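Local coordinates for hypothetical protein (Leishmania major, PDB 1R75), which is of unknown function but belongs to the uncharacterised DUF1935 family and folds into two antiparallel beta sheets, at residues 36-44 / 55-66. Numbering follows the deposited sequence.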
ATOM      1  N   PRO A  36       2.068   0.151 -10.952  1.00 33.14           N
ATOM      2  CA  PRO A  36       0.970  -0.801 -10.762  1.00 35.46           C
ATOM      3  C   PRO A  36       1.487  -2.100 -10.170  1.00 35.46           C
ATOM      4  O   PRO A  36       2.680  -2.459 -10.345  1.00 35.76           O
ATOM      5  CB  PRO A  36       0.400  -0.986 -12.201  1.00 36.25           C
ATOM      6  CG  PRO A  36       1.544  -0.722 -13.089  1.00 36.47           C
ATOM      7  CD  PRO A  36       2.399   0.326 -12.389  1.00 36.27           C
ATOM      8  N   MET A  37       0.635  -2.792  -9.421  1.00 36.81           N
ATOM      9  CA  MET A  37       1.093  -3.981  -8.673  1.00 39.00           C
ATOM     10  C   MET A  37       0.288  -5.292  -8.582  1.00 40.16           C
ATOM     11  O   MET A  37       0.898  -6.398  -8.357  1.00 45.43           O
ATOM     12  CB  MET A  37       1.338  -3.581  -7.269  1.00 38.01           C
ATOM     13  CG  MET A  37       2.568  -2.832  -7.129  1.00 39.99           C
ATOM     14  SD  MET A  37       2.697  -2.612  -5.428  1.00 40.34           S
ATOM     15  CE  MET A  37       4.081  -3.369  -5.034  1.00 44.58           C
ATOM     16  N   PHE A  38      -1.012  -5.249  -8.675  1.00 39.03           N
ATOM     17  CA  PHE A  38      -1.797  -6.463  -8.289  1.00 37.27           C
ATOM     18  C   PHE A  38      -2.867  -6.654  -9.385  1.00 37.39           C
ATOM     19  O   PHE A  38      -4.064  -6.388  -9.237  1.00 37.55           O
ATOM     20  CB  PHE A  38      -2.336  -6.228  -6.845  1.00 37.27           C
ATOM     21  CG  PHE A  38      -3.200  -7.347  -6.263  1.00 35.30           C
ATOM     22  CD1 PHE A  38      -2.628  -8.515  -5.774  1.00 36.55           C
ATOM     23  CD2 PHE A  38      -4.565  -7.197  -6.162  1.00 34.20           C
ATOM     24  CE1 PHE A  38      -3.408  -9.532  -5.172  1.00 34.77           C
ATOM     25  CE2 PHE A  38      -5.355  -8.224  -5.628  1.00 39.97           C
ATOM     26  CZ  PHE A  38      -4.758  -9.388  -5.105  1.00 36.10           C
ATOM     27  N   SER A  39      -2.377  -7.055 -10.550  1.00 37.41           N
ATOM     28  CA  SER A  39      -3.152  -7.090 -11.781  1.00 38.38           C
ATOM     29  C   SER A  39      -3.700  -5.707 -11.997  1.00 38.53           C
ATOM     30  O   SER A  39      -4.887  -5.552 -12.294  1.00 39.85           O
ATOM     31  CB  SER A  39      -4.295  -8.123 -11.704  1.00 38.46           C
ATOM     32  OG  SER A  39      -4.459  -8.813 -12.934  1.00 43.77           O
ATOM     33  N   ASN A  40      -2.859  -4.689 -11.834  1.00 38.28           N
ATOM     34  CA  ASN A  40      -3.362  -3.318 -11.997  1.00 38.80           C
ATOM     35  C   ASN A  40      -4.615  -2.930 -11.188  1.00 37.77           C
ATOM     36  O   ASN A  40      -5.480  -2.177 -11.666  1.00 39.39           O
ATOM     37  CB  ASN A  40      -3.629  -3.076 -13.472  1.00 40.66           C
ATOM     38  CG  ASN A  40      -2.551  -3.632 -14.313  1.00 42.21           C
ATOM     39  OD1 ASN A  40      -1.399  -3.199 -14.211  1.00 45.08           O
ATOM     40  ND2 ASN A  40      -2.872  -4.690 -15.081  1.00 49.17           N
ATOM     41  N   ILE A  41      -4.761  -3.475  -9.986  1.00 35.57           N
ATOM     42  CA  ILE A  41      -5.778  -2.994  -9.083  1.00 33.87           C
ATOM     43  C   ILE A  41      -5.113  -2.075  -8.036  1.00 31.69           C
ATOM     44  O   ILE A  41      -5.716  -1.109  -7.583  1.00 32.23           O
ATOM     45  CB  ILE A  41      -6.473  -4.159  -8.357  1.00 34.13           C
ATOM     46  CG1 ILE A  41      -7.240  -5.080  -9.363  1.00 39.23           C
ATOM     47  CG2 ILE A  41      -7.480  -3.625  -7.390  1.00 34.26           C
ATOM     48  CD1 ILE A  41      -7.269  -6.549  -9.026  1.00 39.73           C
ATOM     49  N   LEU A  42      -3.926  -2.464  -7.582  1.00 28.73           N
ATOM     50  CA  LEU A  42      -3.210  -1.727  -6.543  1.00 26.99           C
ATOM     51  C   LEU A  42      -2.080  -0.967  -7.125  1.00 25.31           C
ATOM     52  O   LEU A  42      -1.219  -1.525  -7.826  1.00 26.41           O
ATOM     53  CB  LEU A  42      -2.690  -2.687  -5.441  1.00 24.39           C
ATOM     54  CG  LEU A  42      -2.201  -2.005  -4.159  1.00 26.13           C
ATOM     55  CD1 LEU A  42      -3.245  -1.336  -3.398  1.00 26.65           C
ATOM     56  CD2 LEU A  42      -1.390  -2.963  -3.261  1.00 28.10           C
ATOM     57  N   TYR A  43      -1.986   0.305  -6.771  1.00 24.20           N
ATOM     58  CA  TYR A  43      -0.858   1.140  -7.235  1.00 24.25           C
ATOM     59  C   TYR A  43      -0.060   1.567  -6.063  1.00 22.60           C
ATOM     60  O   TYR A  43      -0.667   2.026  -5.086  1.00 21.87           O
ATOM     61  CB  TYR A  43      -1.379   2.385  -7.935  1.00 25.24           C
ATOM     62  CG  TYR A  43      -2.087   2.007  -9.223  1.00 28.19           C
ATOM     63  CD1 TYR A  43      -1.390   1.968 -10.429  1.00 32.21           C
ATOM     64  CD2 TYR A  43      -3.389   1.585  -9.201  1.00 27.40           C
ATOM     65  CE1 TYR A  43      -2.034   1.585 -11.626  1.00 34.37           C
ATOM     66  CE2 TYR A  43      -4.033   1.194 -10.355  1.00 35.39           C
ATOM     67  CZ  TYR A  43      -3.351   1.230 -11.570  1.00 36.43           C
ATOM     68  OH  TYR A  43      -3.974   0.775 -12.702  1.00 39.86           O
ATOM     69  N   ARG A  44       1.255   1.464  -6.160  1.00 20.65           N
ATOM     70  CA  ARG A  44       2.187   2.091  -5.248  1.00 20.37           C
ATOM     71  C   ARG A  44       2.524   3.475  -5.745  1.00 21.98           C
ATOM     72  O   ARG A  44       2.898   3.612  -6.904  1.00 23.70           O
ATOM     73  CB  ARG A  44       3.422   1.242  -5.120  1.00 21.35           C
ATOM     74  CG  ARG A  44       4.512   1.797  -4.298  1.00 22.22           C
ATOM     75  CD  ARG A  44       5.591   0.745  -4.006  1.00 25.77           C
ATOM     76  NE  ARG A  44       6.314   0.350  -5.222  1.00 29.10           N
ATOM     77  CZ  ARG A  44       7.370   0.912  -5.665  1.00 33.86           C
ATOM     78  NH1 ARG A  44       7.893   1.955  -5.028  1.00 41.11           N
ATOM     79  NH2 ARG A  44       7.948   0.404  -6.776  1.00 34.15           N
ATOM     80  N   PHE A  55      -0.364   3.596  -1.085  1.00 18.07           N
ATOM     81  CA  PHE A  55      -1.073   2.668  -1.962  1.00 19.79           C
ATOM     82  C   PHE A  55      -2.452   3.209  -2.288  1.00 21.52           C
ATOM     83  O   PHE A  55      -3.157   3.795  -1.429  1.00 21.47           O
ATOM     84  CB  PHE A  55      -1.220   1.305  -1.267  1.00 19.70           C
ATOM     85  CG  PHE A  55       0.039   0.575  -1.161  1.00 19.41           C
ATOM     86  CD1 PHE A  55       0.671   0.091  -2.290  1.00 16.46           C
ATOM     87  CD2 PHE A  55       0.614   0.353   0.085  1.00 20.68           C
ATOM     88  CE1 PHE A  55       1.911  -0.669  -2.155  1.00 20.38           C
ATOM     89  CE2 PHE A  55       1.791  -0.380   0.221  1.00 20.50           C
ATOM     90  CZ  PHE A  55       2.467  -0.847  -0.927  1.00 19.18           C
ATOM     91  N   TYR A  56      -2.835   3.028  -3.533  1.00 20.00           N
ATOM     92  CA  TYR A  56      -4.156   3.386  -4.018  1.00 22.28           C
ATOM     93  C   TYR A  56      -4.814   2.128  -4.599  1.00 21.44           C
ATOM     94  O   TYR A  56      -4.176   1.398  -5.355  1.00 21.89           O
ATOM     95  CB  TYR A  56      -4.063   4.544  -5.051  1.00 22.63           C
ATOM     96  CG  TYR A  56      -5.345   4.738  -5.801  1.00 24.30           C
ATOM     97  CD1 TYR A  56      -6.479   5.223  -5.147  1.00 26.55           C
ATOM     98  CD2 TYR A  56      -5.451   4.402  -7.134  1.00 27.26           C
ATOM     99  CE1 TYR A  56      -7.695   5.329  -5.804  1.00 24.48           C
ATOM    100  CE2 TYR A  56      -6.663   4.502  -7.808  1.00 25.24           C
ATOM    101  CZ  TYR A  56      -7.749   4.999  -7.152  1.00 27.99           C
ATOM    102  OH  TYR A  56      -8.934   5.109  -7.774  1.00 28.65           O
ATOM    103  N   ASN A  57      -6.050   1.870  -4.209  1.00 21.07           N
ATOM    104  CA  ASN A  57      -6.825   0.729  -4.647  1.00 23.82           C
ATOM    105  C   ASN A  57      -7.876   1.301  -5.653  1.00 25.20           C
ATOM    106  O   ASN A  57      -8.770   2.059  -5.258  1.00 24.82           O
ATOM    107  CB  ASN A  57      -7.406   0.059  -3.410  1.00 22.97           C
ATOM    108  CG  ASN A  57      -8.415  -1.084  -3.747  1.00 24.49           C
ATOM    109  OD1 ASN A  57      -8.756  -1.357  -4.920  1.00 23.42           O
ATOM    110  ND2 ASN A  57      -8.886  -1.726  -2.712  1.00 20.36           N
ATOM    111  N   ASP A  58      -7.678   0.999  -6.953  1.00 25.79           N
ATOM    112  CA  ASP A  58      -8.598   1.420  -8.021  1.00 29.20           C
ATOM    113  C   ASP A  58      -9.804   0.448  -8.265  1.00 30.26           C
ATOM    114  O   ASP A  58     -10.570   0.610  -9.205  1.00 33.27           O
ATOM    115  CB  ASP A  58      -7.787   1.613  -9.293  1.00 29.74           C
ATOM    116  CG  ASP A  58      -8.512   2.441 -10.340  1.00 34.03           C
ATOM    117  OD1 ASP A  58      -9.156   3.468 -10.001  1.00 35.11           O
ATOM    118  OD2 ASP A  58      -8.453   2.096 -11.528  1.00 37.92           O
ATOM    119  N   SER A  59      -9.980  -0.533  -7.404  1.00 29.80           N
ATOM    120  CA  SER A  59     -11.164  -1.339  -7.422  1.00 30.55           C
ATOM    121  C   SER A  59     -12.331  -0.681  -6.739  1.00 30.43           C
ATOM    122  O   SER A  59     -12.185  -0.064  -5.716  1.00 29.13           O
ATOM    123  CB  SER A  59     -10.915  -2.673  -6.720  1.00 31.73           C
ATOM    124  OG  SER A  59     -12.069  -3.452  -6.870  1.00 36.79           O
ATOM    125  N   LYS A  60     -13.536  -0.915  -7.240  1.00 31.51           N
ATOM    126  CA  LYS A  60     -14.749  -0.488  -6.529  1.00 32.15           C
ATOM    127  C   LYS A  60     -15.166  -1.494  -5.515  1.00 31.45           C
ATOM    128  O   LYS A  60     -15.929  -1.153  -4.620  1.00 32.54           O
ATOM    129  CB  LYS A  60     -15.958  -0.303  -7.509  1.00 32.95           C
ATOM    130  CG  LYS A  60     -15.704   0.714  -8.607  1.00 37.88           C
ATOM    131  CD  LYS A  60     -16.989   0.896  -9.502  1.00 43.46           C
ATOM    132  CE  LYS A  60     -16.719   0.694 -10.983  1.00 46.97           C
ATOM    133  NZ  LYS A  60     -16.198  -0.664 -11.370  1.00 49.88           N
ATOM    134  N   GLU A  61     -14.711  -2.735  -5.670  1.00 31.27           N
ATOM    135  CA  GLU A  61     -15.303  -3.880  -4.965  1.00 33.03           C
ATOM    136  C   GLU A  61     -14.418  -4.678  -4.043  1.00 31.67           C
ATOM    137  O   GLU A  61     -14.949  -5.581  -3.326  1.00 32.54           O
ATOM    138  CB  GLU A  61     -15.896  -4.925  -5.970  1.00 35.81           C
ATOM    139  CG  GLU A  61     -16.010  -4.553  -7.453  1.00 40.25           C
ATOM    140  CD  GLU A  61     -17.024  -5.456  -8.216  1.00 52.51           C
ATOM    141  OE1 GLU A  61     -17.084  -6.708  -7.956  1.00 53.60           O
ATOM    142  OE2 GLU A  61     -17.781  -4.924  -9.087  1.00 55.94           O
ATOM    143  N   LEU A  62     -13.099  -4.428  -4.087  1.00 28.20           N
ATOM    144  CA  LEU A  62     -12.119  -5.244  -3.315  1.00 26.09           C
ATOM    145  C   LEU A  62     -11.462  -4.477  -2.180  1.00 23.25           C
ATOM    146  O   LEU A  62     -11.175  -3.341  -2.365  1.00 24.66           O
ATOM    147  CB  LEU A  62     -10.971  -5.684  -4.237  1.00 26.00           C
ATOM    148  CG  LEU A  62     -11.383  -6.524  -5.454  1.00 27.80           C
ATOM    149  CD1 LEU A  62     -10.164  -7.010  -6.168  1.00 32.27           C
ATOM    150  CD2 LEU A  62     -12.144  -7.663  -5.014  1.00 33.06           C
ATOM    151  N   ILE A  63     -11.222  -5.139  -1.051  1.00 25.17           N
ATOM    152  CA  ILE A  63     -10.303  -4.689  -0.003  1.00 24.81           C
ATOM    153  C   ILE A  63      -9.003  -5.470  -0.159  1.00 23.19           C
ATOM    154  O   ILE A  63      -9.032  -6.702  -0.353  1.00 22.26           O
ATOM    155  CB  ILE A  63     -10.886  -4.793   1.393  1.00 27.46           C
ATOM    156  CG1 ILE A  63      -9.843  -4.374   2.431  1.00 27.62           C
ATOM    157  CG2 ILE A  63     -11.322  -6.121   1.752  1.00 30.00           C
ATOM    158  CD1 ILE A  63     -10.457  -4.323   3.835  1.00 37.05           C
ATOM    159  N   ILE A  64      -7.895  -4.744  -0.152  1.00 22.04           N
ATOM    160  CA  ILE A  64      -6.569  -5.321  -0.467  1.00 22.31           C
ATOM    161  C   ILE A  64      -5.749  -5.263   0.789  1.00 22.00           C
ATOM    162  O   ILE A  64      -5.752  -4.248   1.479  1.00 24.01           O
ATOM    163  CB  ILE A  64      -5.892  -4.604  -1.610  1.00 22.89           C
ATOM    164  CG1 ILE A  64      -6.761  -4.707  -2.897  1.00 28.43           C
ATOM    165  CG2 ILE A  64      -4.415  -5.098  -1.789  1.00 25.18           C
ATOM    166  CD1 ILE A  64      -6.322  -3.866  -3.969  1.00 33.72           C
ATOM    167  N   HIS A  65      -5.118  -6.374   1.158  1.00 20.31           N
ATOM    168  CA  HIS A  65      -4.209  -6.361   2.310  1.00 21.15           C
ATOM    169  C   HIS A  65      -2.813  -6.504   1.775  1.00 19.97           C
ATOM    170  O   HIS A  65      -2.554  -7.424   1.019  1.00 20.78           O
ATOM    171  CB  HIS A  65      -4.482  -7.548   3.243  1.00 22.57           C
ATOM    172  CG  HIS A  65      -3.516  -7.671   4.383  1.00 28.32           C
ATOM    173  ND1 HIS A  65      -2.658  -8.743   4.524  1.00 35.87           N
ATOM    174  CD2 HIS A  65      -3.236  -6.834   5.412  1.00 34.67           C
ATOM    175  CE1 HIS A  65      -1.894  -8.555   5.582  1.00 34.99           C
ATOM    176  NE2 HIS A  65      -2.238  -7.419   6.150  1.00 37.38           N
ATOM    177  N   VAL A  66      -1.919  -5.592   2.126  1.00 18.31           N
ATOM    178  CA  VAL A  66      -0.572  -5.609   1.588  1.00 18.85           C
ATOM    179  C   VAL A  66       0.410  -5.598   2.750  1.00 21.29           C
ATOM    180  O   VAL A  66       0.224  -4.877   3.727  1.00 19.51           O
ATOM    181  CB  VAL A  66      -0.314  -4.504   0.546  1.00 21.71           C
ATOM    182  CG1 VAL A  66      -0.656  -3.151   1.041  1.00 22.17           C
ATOM    183  CG2 VAL A  66       1.177  -4.543  -0.005  1.00 20.62           C
TER
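Tyr56 O accepts a short, nearly straight bond from Tyr43 N, with an N to O distance of 2.8 Å. The donor lies in the carbonyl plane. Leu42 CA also brings a C-H to Tyr56 O. Tyr56 O also lies at the edge of the Tyr43 ring, in the ring plane. Tyr56 N returns a bond to Tyr43 O, and Asp58 N reaches Ile41 O at 2.9 Å to extend the ladder past the strand ends.

The Tyr43 and Tyr56 side chains run side by side and point the same way, with Tyr43 CD2 4.1 Å from Tyr56 CD2. Phe22 meets both rings edge-to-face.

Leu42, Arg44, Phe55 and Asn57 occupy the other sheet face. Leu42 CG stands anti to its backbone N (chi1 -167°). With chi2 at 66°, Leu42 CD2 lies 3.8 Å from Phe55 CD1 and also meets Ile64 CG2. Met37 SD approaches the edge of the Phe55 ring, a Met-aromatic contact, while Val66 CG1 sits over one face. Ile41 CG2 touches Ile64 CD1, Ser59 CB and Asn57 OD1, each at 3.6 Å.

Asn57 holds the connection to the next strand. Asn57 OD1 accepts from Ser59 N in an Asx turn, and Asn57 ND2 donates to Leu62 O at 2.8 Å. The antiparallel hairpin of strands 42-47 and 52-57 thus packs the face bearing Leu42 and Phe55 on strand 62-71 of the second sheet, as in a beta sandwich.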